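Probable exosome complex exonuclease 2 (Pyrococcus abyssi, PDB 2PO1) probably serves as a non-catalytic subunit of the archaeal RNA-degrading exosome, helping to structure the active site of its partner Rrp41. Local coordinates at residues C[194-205]-C[219-230]; C[146-154]-C[210-218]. One frame throughout, in Å; residues are numbered along the deposited sequence.

Contact 1. Residues C[194-205]-C[219-230]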
loop_
_atom_site.group_PDB
_atom_site.type_symbol
_atom_site.label_atom_id
_atom_site.label_comp_id
_atom_site.label_asym_id
_atom_site.label_seq_id
_atom_site.Cartn_x
_atom_site.Cartn_y
_atom_site.Cartn_z
ATOM N N LYS C 194 -23.462 25.458 -13.468
ATOM C CA LYS C 194 -22.485 26.476 -13.800
ATOM C C LYS C 194 -21.463 25.796 -14.666
ATOM O O LYS C 194 -21.401 24.559 -14.703
ATOM C CB LYS C 194 -21.894 27.056 -12.512
ATOM C CG LYS C 194 -22.620 28.334 -12.105
ATOM C CD LYS C 194 -22.449 28.607 -10.641
ATOM C CE LYS C 194 -23.777 29.095 -10.023
ATOM N NZ LYS C 194 -23.947 28.168 -8.804
ATOM N N ILE C 195 -20.685 26.582 -15.407
ATOM C CA ILE C 195 -19.637 25.996 -16.233
ATOM C C ILE C 195 -18.248 26.560 -15.923
ATOM O O ILE C 195 -17.699 27.284 -16.726
ATOM C CB ILE C 195 -19.960 26.044 -17.765
ATOM C CG1 ILE C 195 -21.280 25.374 -18.033
ATOM C CG2 ILE C 195 -18.871 25.303 -18.599
ATOM C CD1 ILE C 195 -21.955 25.917 -19.259
ATOM N N PRO C 196 -17.669 26.183 -14.772
ATOM C CA PRO C 196 -16.347 26.646 -14.412
ATOM C C PRO C 196 -15.318 26.069 -15.370
ATOM O O PRO C 196 -15.418 24.895 -15.765
ATOM C CB PRO C 196 -16.150 26.057 -13.006
ATOM C CG PRO C 196 -16.985 24.835 -13.004
ATOM C CD PRO C 196 -18.195 25.247 -13.756
ATOM N N VAL C 197 -14.357 26.909 -15.751
ATOM C CA VAL C 197 -13.343 26.585 -16.743
ATOM C C VAL C 197 -12.053 27.067 -16.119
ATOM O O VAL C 197 -11.977 28.227 -15.723
ATOM C CB VAL C 197 -13.639 27.340 -18.077
ATOM C CG1 VAL C 197 -12.455 27.285 -19.005
ATOM C CG2 VAL C 197 -14.842 26.730 -18.767
ATOM N N PRO C 198 -11.055 26.168 -15.944
ATOM C CA PRO C 198 -9.812 26.756 -15.426
ATOM C C PRO C 198 -9.085 27.382 -16.577
ATOM O O PRO C 198 -9.074 26.826 -17.702
ATOM C CB PRO C 198 -9.002 25.564 -14.898
ATOM C CG PRO C 198 -9.820 24.353 -15.140
ATOM C CD PRO C 198 -10.919 24.711 -16.151
ATOM N N VAL C 199 -8.525 28.559 -16.327
ATOM C CA VAL C 199 -7.586 29.075 -17.282
ATOM C C VAL C 199 -6.242 29.199 -16.602
ATOM O O VAL C 199 -6.172 29.714 -15.511
ATOM C CB VAL C 199 -8.099 30.402 -17.826
ATOM C CG1 VAL C 199 -7.047 31.041 -18.641
ATOM C CG2 VAL C 199 -9.413 30.148 -18.650
ATOM N N THR C 200 -5.177 28.739 -17.244
ATOM C CA THR C 200 -3.894 28.593 -16.585
ATOM C C THR C 200 -2.830 29.356 -17.330
ATOM O O THR C 200 -2.808 29.353 -18.528
ATOM C CB THR C 200 -3.533 27.112 -16.475
ATOM O OG1 THR C 200 -4.370 26.514 -15.481
ATOM C CG2 THR C 200 -2.134 26.951 -16.108
ATOM N N PHE C 201 -2.009 30.094 -16.592
ATOM C CA PHE C 201 -0.914 30.892 -17.161
ATOM C C PHE C 201 0.410 30.363 -16.652
ATOM O O PHE C 201 0.512 29.991 -15.481
ATOM C CB PHE C 201 -1.039 32.378 -16.746
ATOM C CG PHE C 201 -2.368 32.984 -17.102
ATOM C CD1 PHE C 201 -3.520 32.666 -16.364
ATOM C CD2 PHE C 201 -2.480 33.835 -18.191
ATOM C CE1 PHE C 201 -4.766 33.190 -16.730
ATOM C CE2 PHE C 201 -3.729 34.368 -18.549
ATOM C CZ PHE C 201 -4.863 34.033 -17.826
ATOM N N ALA C 202 1.428 30.361 -17.514
ATOM C CA ALA C 202 2.811 30.118 -17.093
ATOM C C ALA C 202 3.456 31.474 -16.973
ATOM O O ALA C 202 3.295 32.299 -17.840
ATOM C CB ALA C 202 3.528 29.299 -18.129
ATOM N N LYS C 203 4.142 31.729 -15.870
ATOM C CA LYS C 203 4.989 32.887 -15.815
ATOM C C LYS C 203 6.369 32.443 -16.269
ATOM O O LYS C 203 6.977 31.521 -15.682
ATOM C CB LYS C 203 5.035 33.451 -14.408
ATOM C CG LYS C 203 6.036 34.559 -14.213
ATOM C CD LYS C 203 5.671 35.370 -12.987
ATOM C CE LYS C 203 6.663 36.507 -12.802
ATOM N NZ LYS C 203 6.222 37.310 -11.628
ATOM N N ILE C 204 6.843 33.072 -17.340
ATOM C CA ILE C 204 8.196 32.852 -17.880
ATOM C C ILE C 204 8.917 34.190 -17.895
ATOM O O ILE C 204 8.558 35.089 -18.655
ATOM C CB ILE C 204 8.127 32.252 -19.287
ATOM C CG1 ILE C 204 7.201 31.028 -19.275
ATOM C CG2 ILE C 204 9.532 31.957 -19.819
ATOM C CD1 ILE C 204 6.969 30.361 -20.652
ATOM N N GLY C 205 9.912 34.330 -17.025
ATOM C CA GLY C 205 10.483 35.633 -16.745
ATOM C C GLY C 205 9.388 36.565 -16.247
ATOM O O GLY C 205 8.683 36.254 -15.285
ATOM N N VAL C 219 10.166 25.416 -19.033
ATOM C CA VAL C 219 10.981 26.563 -18.728
ATOM C C VAL C 219 10.300 27.600 -17.830
ATOM O O VAL C 219 10.897 28.604 -17.505
ATOM C CB VAL C 219 11.446 27.245 -20.041
ATOM C CG1 VAL C 219 11.872 26.179 -21.066
ATOM C CG2 VAL C 219 10.374 28.142 -20.599
ATOM N N MET C 220 9.057 27.374 -17.413
ATOM C CA MET C 220 8.363 28.407 -16.697
ATOM C C MET C 220 8.934 28.598 -15.306
ATOM O O MET C 220 9.543 27.696 -14.722
ATOM C CB MET C 220 6.864 28.078 -16.599
ATOM C CG MET C 220 6.583 26.846 -15.798
ATOM S SD MET C 220 4.858 26.522 -15.759
ATOM C CE MET C 220 4.967 24.957 -14.892
ATOM N N ASP C 221 8.684 29.768 -14.765
ATOM C CA ASP C 221 9.065 30.047 -13.416
ATOM C C ASP C 221 8.009 29.520 -12.504
ATOM O O ASP C 221 8.305 28.919 -11.486
ATOM C CB ASP C 221 9.213 31.551 -13.240
ATOM C CG ASP C 221 10.484 32.037 -13.829
ATOM O OD1 ASP C 221 11.542 31.537 -13.404
ATOM O OD2 ASP C 221 10.436 32.842 -14.754
ATOM N N GLY C 222 6.761 29.708 -12.891
ATOM C CA GLY C 222 5.644 29.358 -12.020
ATOM C C GLY C 222 4.383 29.394 -12.844
ATOM O O GLY C 222 4.426 29.646 -14.043
ATOM N N LYS C 223 3.247 29.132 -12.199
ATOM C CA LYS C 223 2.041 28.929 -12.964
ATOM C C LYS C 223 0.915 29.309 -12.071
ATOM O O LYS C 223 1.062 29.262 -10.865
ATOM C CB LYS C 223 1.970 27.459 -13.319
ATOM C CG LYS C 223 0.655 26.946 -13.758
ATOM C CD LYS C 223 0.828 25.483 -14.107
ATOM C CE LYS C 223 1.027 25.370 -15.582
ATOM N NZ LYS C 223 1.011 24.000 -16.120
ATOM N N ILE C 224 -0.179 29.770 -12.653
ATOM C CA ILE C 224 -1.323 30.136 -11.848
ATOM C C ILE C 224 -2.536 29.766 -12.630
ATOM O O ILE C 224 -2.585 29.956 -13.847
ATOM C CB ILE C 224 -1.349 31.703 -11.442
ATOM C CG1 ILE C 224 -2.475 31.955 -10.423
ATOM C CG2 ILE C 224 -1.494 32.577 -12.658
ATOM C CD1 ILE C 224 -2.384 33.273 -9.683
ATOM N N THR C 225 -3.490 29.159 -11.930
ATOM C CA THR C 225 -4.730 28.746 -12.556
ATOM C C THR C 225 -5.828 29.508 -11.878
ATOM O O THR C 225 -5.843 29.595 -10.649
ATOM C CB THR C 225 -4.978 27.254 -12.348
ATOM O OG1 THR C 225 -4.052 26.497 -13.139
ATOM C CG2 THR C 225 -6.391 26.913 -12.734
ATOM N N ILE C 226 -6.662 30.149 -12.701
ATOM C CA ILE C 226 -7.883 30.831 -12.279
ATOM C C ILE C 226 -9.075 30.130 -12.902
ATOM O O ILE C 226 -9.188 30.071 -14.122
ATOM C CB ILE C 226 -7.952 32.318 -12.831
ATOM C CG1 ILE C 226 -6.596 33.037 -12.702
ATOM C CG2 ILE C 226 -9.070 33.059 -12.173
ATOM C CD1 ILE C 226 -6.124 33.150 -11.233
ATOM N N THR C 227 -9.987 29.646 -12.075
ATOM C CA THR C 227 -11.168 28.994 -12.549
ATOM C C THR C 227 -12.383 29.848 -12.289
ATOM O O THR C 227 -12.620 30.266 -11.156
ATOM C CB THR C 227 -11.359 27.659 -11.790
ATOM O OG1 THR C 227 -10.198 26.876 -11.973
ATOM C CG2 THR C 227 -12.595 26.917 -12.293
ATOM N N THR C 228 -13.145 30.129 -13.337
ATOM C CA THR C 228 -14.223 31.065 -13.247
ATOM C C THR C 228 -15.439 30.473 -13.934
ATOM O O THR C 228 -15.288 29.652 -14.842
ATOM C CB THR C 228 -13.867 32.415 -13.902
ATOM O OG1 THR C 228 -13.610 32.201 -15.282
ATOM C CG2 THR C 228 -12.631 32.988 -13.258
ATOM N N ASP C 229 -16.634 30.910 -13.519
ATOM C CA ASP C 229 -17.876 30.490 -14.202
ATOM C C ASP C 229 -18.527 31.627 -14.976
ATOM O O ASP C 229 -18.002 32.748 -14.965
ATOM C CB ASP C 229 -18.887 29.844 -13.234
ATOM C CG ASP C 229 -19.336 30.776 -12.145
ATOM O OD1 ASP C 229 -19.656 30.240 -11.062
ATOM O OD2 ASP C 229 -19.403 32.028 -12.331
ATOM N N GLU C 230 -19.671 31.330 -15.605
ATOM C CA GLU C 230 -20.443 32.271 -16.448
ATOM C C GLU C 230 -20.886 33.474 -15.660
ATOM O O GLU C 230 -21.398 34.419 -16.237
ATOM C CB GLU C 230 -21.816 31.693 -16.818
ATOM C CG GLU C 230 -21.895 30.372 -17.438
ATOM C CD GLU C 230 -21.909 29.262 -16.403
ATOM O OE1 GLU C 230 -20.855 29.001 -15.851
ATOM O OE2 GLU C 230 -22.953 28.651 -16.171
HETATM O O HOH W 1 -11.228 30.842 -15.760
#
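V197 and T228, V199 and I226, and F201 and I224 are successive antiparallel hydrogen-bonded pairs that join strands 197-204 and 222-228, whose axes come within 4.4 Å at 157°. The two are the central strands of a four-stranded antiparallel sheet in the domain 2 region of the RNase PH fold, flanked by strands 207-210 and 234-240. The ladder is straightest at V199 N to I226 O (2.8 Å, 176° at the hydrogen). It ends in a classic beta bulge, where D221 and G222 both face K203: K203 O takes a firm bond from D221 N and a weak one from G222 N. V199, F201, I226 and T228 share one face; helix 247-275 lies over F201, I226 and T228. There the CB of F201 packs on the CG2 of I224, and CD1 at the ring's edge lies 3.8 Å from I224 O. A water donates to V197 O and I226 O and accepts from the hydroxyl of T228, tying three groups near one end of the ladder.

P198, T200, T225 and T227 lie on the other face. P198 and T227 run side by side, P198 CB 3.4 Å from T227 OG1. The CG2 of T200, anti to its backbone nitrogen, meets the CE of K223. The OG1 atoms of T200 and T225 are modelled 2.4 Å apart, which is doubtfully short. Beyond the bulge, I204 crosses M220 at about a right angle, its CG1 resting on the M220 CB.

D221 OD2, which also pairs with R15, accepts from G205 N nearly along its C-O axis. At the opposite end, the bend of E230 at chi2 (85°) brings its carboxylate back to the chain, where OE1 accepts from I195 N at a likewise doubtfully short 2.5 Å.

Contact 2. Residues C[146-154]-C[210-218]; sequences LDHDGNLMD and VDPSLDEEL
H148 meets L214 through one face of its imidazole: the L214 CG sits 4.2 Å above the ring plane, offset toward the rim, while L152 CD1 covers the opposite face over the ring centre. The ring's edge turns to E217, with CE1 3.4 Å from OE1; a water that donates to the same OE1 lies in the ring plane and holds NE2 by a weak bond. D149 crosses L214 at about a right angle, OD2 3.6 Å from the leucine CB; D149 OD1 forms a salt bridge with a basic side chain of another protein chain. D149 O takes a weak bond from L214 N and a further one from R37. G150 lets 210-218 come close: its CA is 3.2 Å from E217 OE1. N151 is gripped at both its backbone and its amide. Its N-H bonds E217 OE2 at 2.6 Å, approaching from above the carboxylate plane. With CG anti to the backbone nitrogen (chi1 -157°), ND2 reaches D211 OD2 at 2.8 Å and D154 OD2 at 2.9 Å, both acceptors lying in the amide plane, so the amide's rotation is fixed. R37 pairs with D211 OD2 as well, which would help to offset the charge of the two aspartates. N151 OD1 is left to accept from D154 N, as the N-cap of helix 152-166. Across from it S213 and E216 exchange bonds in a capping box at the start of helix 214-219. The arrangement is thus one of two capped helix starts, joining the domain 1 and domain 2 regions of an RNase PH fold.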
loop_
_atom_site.group_PDB
_atom_site.type_symbol
_atom_site.label_atom_id
_atom_site.label_comp_id
_atom_site.label_asym_id
_atom_site.label_seq_id
_atom_site.Cartn_x
_atom_site.Cartn_y
_atom_site.Cartn_z
ATOM N N LEU C 146 -4.425 11.262 -21.347
ATOM C CA LEU C 146 -3.940 10.357 -22.397
ATOM C C LEU C 146 -2.664 10.843 -23.088
ATOM O O LEU C 146 -1.969 10.041 -23.650
ATOM C CB LEU C 146 -4.981 10.127 -23.485
ATOM C CG LEU C 146 -6.335 9.596 -23.054
ATOM C CD1 LEU C 146 -7.217 9.593 -24.257
ATOM C CD2 LEU C 146 -6.180 8.186 -22.400
ATOM N N ASP C 147 -2.349 12.139 -23.032
ATOM C CA ASP C 147 -1.140 12.640 -23.707
ATOM C C ASP C 147 -0.885 13.955 -23.054
ATOM O O ASP C 147 -1.730 14.805 -23.097
ATOM C CB ASP C 147 -1.422 12.896 -25.190
ATOM C CG ASP C 147 -0.255 12.548 -26.091
ATOM O OD1 ASP C 147 -0.467 12.613 -27.318
ATOM O OD2 ASP C 147 0.855 12.191 -25.624
ATOM N N HIS C 148 0.273 14.101 -22.437
ATOM C CA HIS C 148 0.604 15.283 -21.677
ATOM C C HIS C 148 1.501 16.137 -22.558
ATOM O O HIS C 148 2.685 15.813 -22.806
ATOM C CB HIS C 148 1.312 14.850 -20.393
ATOM C CG HIS C 148 1.906 15.987 -19.635
ATOM N ND1 HIS C 148 1.547 17.297 -19.862
ATOM C CD2 HIS C 148 2.834 16.008 -18.647
ATOM C CE1 HIS C 148 2.231 18.073 -19.045
ATOM N NE2 HIS C 148 3.016 17.316 -18.297
ATOM N N ASP C 149 0.933 17.215 -23.108
ATOM C CA ASP C 149 1.754 18.136 -23.847
ATOM C C ASP C 149 1.536 19.507 -23.273
ATOM O O ASP C 149 1.515 20.484 -24.014
ATOM C CB ASP C 149 1.407 18.179 -25.317
ATOM C CG ASP C 149 2.568 18.721 -26.154
ATOM O OD1 ASP C 149 2.341 19.306 -27.238
ATOM O OD2 ASP C 149 3.740 18.518 -25.724
ATOM N N GLY C 150 1.263 19.546 -21.993
ATOM C CA GLY C 150 1.212 20.801 -21.273
ATOM C C GLY C 150 -0.196 21.203 -20.968
ATOM O O GLY C 150 -1.145 20.866 -21.693
ATOM N N ASN C 151 -0.341 22.027 -19.928
ATOM C CA ASN C 151 -1.645 22.466 -19.494
ATOM C C ASN C 151 -2.678 21.381 -19.198
ATOM O O ASN C 151 -3.802 21.459 -19.632
ATOM C CB ASN C 151 -2.178 23.630 -20.384
ATOM C CG ASN C 151 -3.209 24.444 -19.672
ATOM O OD1 ASN C 151 -3.351 24.314 -18.455
ATOM N ND2 ASN C 151 -3.909 25.348 -20.402
ATOM N N LEU C 152 -2.306 20.359 -18.388
ATOM C CA LEU C 152 -3.252 19.400 -17.957
ATOM C C LEU C 152 -4.390 20.050 -17.185
ATOM O O LEU C 152 -5.522 19.654 -17.304
ATOM C CB LEU C 152 -2.542 18.352 -17.061
ATOM C CG LEU C 152 -1.425 17.558 -17.728
ATOM C CD1 LEU C 152 -0.810 16.573 -16.737
ATOM C CD2 LEU C 152 -2.014 16.869 -18.974
ATOM N N MET C 153 -4.098 21.035 -16.338
ATOM C CA MET C 153 -5.118 21.583 -15.509
ATOM C C MET C 153 -6.311 22.060 -16.323
ATOM O O MET C 153 -7.456 21.680 -16.062
ATOM C CB MET C 153 -4.527 22.723 -14.694
ATOM C CG MET C 153 -5.564 23.331 -13.825
ATOM S SD MET C 153 -5.731 22.388 -12.354
ATOM C CE MET C 153 -4.164 22.751 -11.526
ATOM N N ASP C 154 -6.074 22.837 -17.360
ATOM C CA ASP C 154 -7.215 23.368 -18.099
ATOM C C ASP C 154 -7.853 22.279 -18.906
ATOM O O ASP C 154 -9.057 22.187 -19.010
ATOM C CB ASP C 154 -6.814 24.492 -19.027
ATOM C CG ASP C 154 -6.256 25.684 -18.296
ATOM O OD1 ASP C 154 -6.078 25.570 -17.093
ATOM O OD2 ASP C 154 -5.995 26.760 -18.925
ATOM N N VAL C 210 -0.803 32.275 -21.568
ATOM C CA VAL C 210 -1.874 31.358 -21.251
ATOM C C VAL C 210 -1.677 30.048 -22.019
ATOM O O VAL C 210 -1.053 30.010 -23.102
ATOM C CB VAL C 210 -3.250 31.957 -21.563
ATOM C CG1 VAL C 210 -3.444 31.990 -23.015
ATOM C CG2 VAL C 210 -4.349 31.060 -20.980
ATOM N N ASP C 211 -2.196 28.976 -21.426
ATOM C CA ASP C 211 -2.149 27.642 -22.014
ATOM C C ASP C 211 -0.734 27.265 -22.432
ATOM O O ASP C 211 -0.479 27.102 -23.620
ATOM C CB ASP C 211 -3.085 27.550 -23.200
ATOM C CG ASP C 211 -3.124 26.175 -23.816
ATOM O OD1 ASP C 211 -3.310 26.125 -25.047
ATOM O OD2 ASP C 211 -2.986 25.160 -23.090
ATOM N N PRO C 212 0.158 27.030 -21.438
ATOM C CA PRO C 212 1.568 26.759 -21.678
ATOM C C PRO C 212 1.649 25.353 -22.235
ATOM O O PRO C 212 0.953 24.493 -21.745
ATOM C CB PRO C 212 2.187 26.809 -20.249
ATOM C CG PRO C 212 1.099 26.465 -19.331
ATOM C CD PRO C 212 -0.178 26.976 -19.998
ATOM N N SER C 213 2.392 25.149 -23.296
ATOM C CA SER C 213 2.670 23.801 -23.802
ATOM C C SER C 213 3.717 23.212 -22.865
ATOM O O SER C 213 4.253 23.910 -22.005
ATOM C CB SER C 213 3.306 23.888 -25.168
ATOM O OG SER C 213 4.533 24.619 -25.073
ATOM N N LEU C 214 4.054 21.946 -23.068
ATOM C CA LEU C 214 5.031 21.263 -22.220
ATOM C C LEU C 214 6.353 21.992 -22.303
ATOM O O LEU C 214 6.992 22.243 -21.280
ATOM C CB LEU C 214 5.225 19.864 -22.735
ATOM C CG LEU C 214 5.372 18.670 -21.828
ATOM C CD1 LEU C 214 6.113 17.638 -22.676
ATOM C CD2 LEU C 214 6.018 19.022 -20.498
ATOM N N ASP C 215 6.747 22.377 -23.518
ATOM C CA ASP C 215 8.020 23.065 -23.703
ATOM C C ASP C 215 8.018 24.372 -22.895
ATOM O O ASP C 215 9.019 24.722 -22.321
ATOM C CB ASP C 215 8.246 23.387 -25.166
ATOM C CG ASP C 215 8.676 22.169 -25.962
ATOM O OD1 ASP C 215 9.310 21.259 -25.355
ATOM O OD2 ASP C 215 8.368 22.129 -27.171
ATOM N N GLU C 216 6.868 25.043 -22.812
ATOM C CA GLU C 216 6.788 26.242 -21.972
ATOM C C GLU C 216 6.773 25.868 -20.488
ATOM O O GLU C 216 7.411 26.537 -19.668
ATOM C CB GLU C 216 5.609 27.089 -22.342
ATOM C CG GLU C 216 5.870 27.904 -23.595
ATOM C CD GLU C 216 4.640 28.383 -24.290
ATOM O OE1 GLU C 216 4.797 29.238 -25.169
ATOM O OE2 GLU C 216 3.513 27.954 -23.982
ATOM N N GLU C 217 6.061 24.807 -20.135
ATOM C CA GLU C 217 6.075 24.357 -18.734
ATOM C C GLU C 217 7.454 23.953 -18.316
ATOM O O GLU C 217 7.851 24.166 -17.175
ATOM C CB GLU C 217 5.131 23.224 -18.511
ATOM C CG GLU C 217 3.679 23.623 -18.623
ATOM C CD GLU C 217 2.763 22.430 -18.563
ATOM O OE1 GLU C 217 3.215 21.298 -18.768
ATOM O OE2 GLU C 217 1.572 22.630 -18.307
ATOM N N LEU C 218 8.213 23.393 -19.240
ATOM C CA LEU C 218 9.604 23.045 -18.931
ATOM C C LEU C 218 10.456 24.225 -18.524
ATOM O O LEU C 218 11.348 24.081 -17.708
ATOM C CB LEU C 218 10.252 22.216 -20.037
ATOM C CG LEU C 218 9.634 20.824 -20.175
ATOM C CD1 LEU C 218 10.145 20.132 -21.431
ATOM C CD2 LEU C 218 9.876 19.912 -18.936
HETATM O O HOH W 2 4.649 19.986 -17.140
HETATM O O HOH W 3 0.325 20.662 -17.131
#

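How the contacts relate
Contacts 1 and 2 have centres 11 Å apart and meet directly, their segments alternating along the chain. Helix 214-219, in contact 2, is followed two residues later by strand 222-228 of contact 1, and K223 turns back to the helix in a salt bridge of 2.6 Å between K223 NZ and E217 OE2, the oxygen that also accepts from N151 N in contact 2. A second junction joins D154 to strand 197-204, its OD1 2.5 Å from T200 OG1 in a probable hydrogen bond and its CG 3.1 Å from P198 O. The start of helix 152-166 therefore rests on the sheet. The nearest atoms of contacts 1 and 2 lie about 13 and 12 Å from the bound nucleic acid.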